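Local coordinates for protein Cog7 (Kluyveromyces lactis, PDB 4U6U) that probably helps tether vesicles at the Golgi before fusion, as a subunit of the conserved oligomeric Golgi complex that pairs with Cog5, at residues D7-M12 against S48-Y53. Sequence-based numbering, arbitrary orientation.
Sequences DPLLDM and SKMDYY
The ring of Tyr53 is the bump that fills the notch between Leu9 and Leu10. Leu10 lies over one face, its CB 3.9 Å from the centre of the Tyr53 ring, a CH-pi contact; its CG, anti to the backbone N (chi1 179°), carries both methyls along the same ring. Leu9 closes the notch from the edge: its CD1 sits in the ring plane, 3.7 Å from CE2 of Tyr53. The same methyl also touches Met50, with Leu9 CD1 3.9 Å from Met50 CG.

At its far end the ring meets the N-cap residue Asp7. Tyr53 OH donates to Asp7 OD2 over 2.9 Å, arriving on the anti side and 31° out of the carboxylate plane. Lys49 stretches out one turn earlier, bends at its last torsion and brings NZ to within 2.6 Å of Asp7 OD2 in a salt bridge. One carboxylate oxygen thus takes both polar partners.

In this N-terminal part of Cog7, which pairs with Cog5, helix 8-13 packs by its first turn on the middle of the long helix 38-68, their local axes 58° apart. Residues of the Cog5 chain also pack here, its Thr31 on Met50 and its Ile27 on Tyr53.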
loop_
_atom_site.group_PDB
_atom_site.type_symbol
_atom_site.label_atom_id
_atom_site.label_comp_id
_atom_site.label_asym_id
_atom_site.label_seq_id
_atom_site.Cartn_x
_atom_site.Cartn_y
_atom_site.Cartn_z
ATOM N N ASP A 7 -39.042 -17.595 24.673
ATOM C CA ASP A 7 -38.336 -16.316 24.567
ATOM C C ASP A 7 -38.179 -15.961 23.109
ATOM O O ASP A 7 -37.796 -16.815 22.308
ATOM C CB ASP A 7 -36.963 -16.416 25.267
ATOM C CG ASP A 7 -36.091 -15.147 25.124
ATOM O OD1 ASP A 7 -36.537 -14.006 25.377
ATOM O OD2 ASP A 7 -34.906 -15.307 24.782
ATOM N N PRO A 8 -38.473 -14.696 22.760
ATOM C CA PRO A 8 -38.349 -14.173 21.403
ATOM C C PRO A 8 -37.039 -14.599 20.773
ATOM O O PRO A 8 -37.039 -15.142 19.674
ATOM C CB PRO A 8 -38.402 -12.646 21.599
ATOM C CG PRO A 8 -38.314 -12.415 23.077
ATOM C CD PRO A 8 -38.944 -13.648 23.669
ATOM N N LEU A 9 -35.950 -14.410 21.512
ATOM C CA LEU A 9 -34.607 -14.683 21.011
ATOM C C LEU A 9 -34.506 -16.092 20.495
ATOM O O LEU A 9 -34.017 -16.302 19.395
ATOM C CB LEU A 9 -33.562 -14.471 22.105
ATOM C CG LEU A 9 -32.230 -13.862 21.691
ATOM C CD1 LEU A 9 -31.103 -14.821 22.018
ATOM C CD2 LEU A 9 -32.252 -13.505 20.205
ATOM N N LEU A 10 -35.011 -17.057 21.253
ATOM C CA LEU A 10 -34.966 -18.425 20.775
ATOM C C LEU A 10 -35.982 -18.633 19.655
ATOM O O LEU A 10 -35.677 -19.307 18.671
ATOM C CB LEU A 10 -35.190 -19.416 21.903
ATOM C CG LEU A 10 -35.168 -20.869 21.427
ATOM C CD1 LEU A 10 -33.902 -21.186 20.694
ATOM C CD2 LEU A 10 -35.287 -21.777 22.590
ATOM N N ASP A 11 -37.185 -18.089 19.800
ATOM C CA ASP A 11 -38.215 -18.303 18.778
ATOM C C ASP A 11 -37.846 -17.708 17.435
ATOM O O ASP A 11 -38.233 -18.211 16.384
ATOM C CB ASP A 11 -39.558 -17.720 19.216
ATOM C CG ASP A 11 -40.527 -18.786 19.629
ATOM O OD1 ASP A 11 -40.880 -19.620 18.758
ATOM O OD2 ASP A 11 -40.917 -18.795 20.823
ATOM N N MET A 12 -37.137 -16.596 17.497
ATOM C CA MET A 12 -36.653 -15.926 16.321
ATOM C C MET A 12 -35.914 -16.895 15.443
ATOM O O MET A 12 -36.108 -16.935 14.240
ATOM C CB MET A 12 -35.768 -14.769 16.748
ATOM C CG MET A 12 -34.664 -14.386 15.804
ATOM S SD MET A 12 -33.686 -13.120 16.617
ATOM C CE MET A 12 -34.986 -11.916 16.957
ATOM N N SER A 48 -23.744 -14.421 24.795
ATOM C CA SER A 48 -23.725 -15.448 25.808
ATOM C C SER A 48 -25.015 -16.246 25.802
ATOM O O SER A 48 -25.059 -17.410 26.181
ATOM C CB SER A 48 -23.508 -14.816 27.169
ATOM O OG SER A 48 -22.135 -14.559 27.329
ATOM N N LYS A 49 -26.053 -15.638 25.276
ATOM C CA LYS A 49 -27.391 -16.105 25.523
ATOM C C LYS A 49 -27.614 -16.969 24.308
ATOM O O LYS A 49 -28.114 -18.087 24.391
ATOM C CB LYS A 49 -28.357 -14.929 25.618
ATOM C CG LYS A 49 -29.769 -15.181 26.128
ATOM C CD LYS A 49 -30.474 -13.809 26.220
ATOM C CE LYS A 49 -31.814 -13.800 26.960
ATOM N NZ LYS A 49 -32.903 -14.588 26.316
ATOM N N MET A 50 -27.185 -16.448 23.170
ATOM C CA MET A 50 -27.127 -17.233 21.964
ATOM C C MET A 50 -26.282 -18.468 22.194
ATOM O O MET A 50 -26.619 -19.567 21.738
ATOM C CB MET A 50 -26.607 -16.386 20.811
ATOM C CG MET A 50 -27.706 -15.457 20.312
ATOM S SD MET A 50 -27.111 -14.312 19.092
ATOM C CE MET A 50 -26.057 -15.455 18.203
ATOM N N ASP A 51 -25.189 -18.299 22.917
ATOM C CA ASP A 51 -24.387 -19.459 23.224
ATOM C C ASP A 51 -25.170 -20.507 24.010
ATOM O O ASP A 51 -25.129 -21.682 23.649
ATOM C CB ASP A 51 -23.137 -19.064 23.978
ATOM C CG ASP A 51 -22.041 -18.645 23.059
ATOM O OD1 ASP A 51 -22.187 -18.910 21.830
ATOM O OD2 ASP A 51 -21.038 -18.100 23.567
ATOM N N TYR A 52 -25.907 -20.086 25.039
ATOM C CA TYR A 52 -26.716 -21.017 25.824
ATOM C C TYR A 52 -27.699 -21.762 24.908
ATOM O O TYR A 52 -27.810 -22.981 24.942
ATOM C CB TYR A 52 -27.494 -20.292 26.918
ATOM C CG TYR A 52 -28.475 -21.188 27.603
ATOM C CD1 TYR A 52 -28.081 -21.982 28.615
ATOM C CD2 TYR A 52 -29.794 -21.283 27.173
ATOM C CE1 TYR A 52 -28.946 -22.815 29.229
ATOM C CE2 TYR A 52 -30.698 -22.148 27.803
ATOM C CZ TYR A 52 -30.255 -22.917 28.833
ATOM O OH TYR A 52 -31.092 -23.811 29.502
ATOM N N TYR A 53 -28.409 -21.001 24.092
ATOM C CA TYR A 53 -29.381 -21.545 23.171
ATOM C C TYR A 53 -28.734 -22.526 22.212
ATOM O O TYR A 53 -29.282 -23.590 21.910
ATOM C CB TYR A 53 -30.069 -20.391 22.408
ATOM C CG TYR A 53 -31.080 -19.695 23.284
ATOM C CD1 TYR A 53 -31.832 -20.422 24.198
ATOM C CD2 TYR A 53 -31.265 -18.329 23.227
ATOM C CE1 TYR A 53 -32.756 -19.814 25.009
ATOM C CE2 TYR A 53 -32.185 -17.703 24.054
ATOM C CZ TYR A 53 -32.926 -18.457 24.942
ATOM O OH TYR A 53 -33.861 -17.875 25.766
#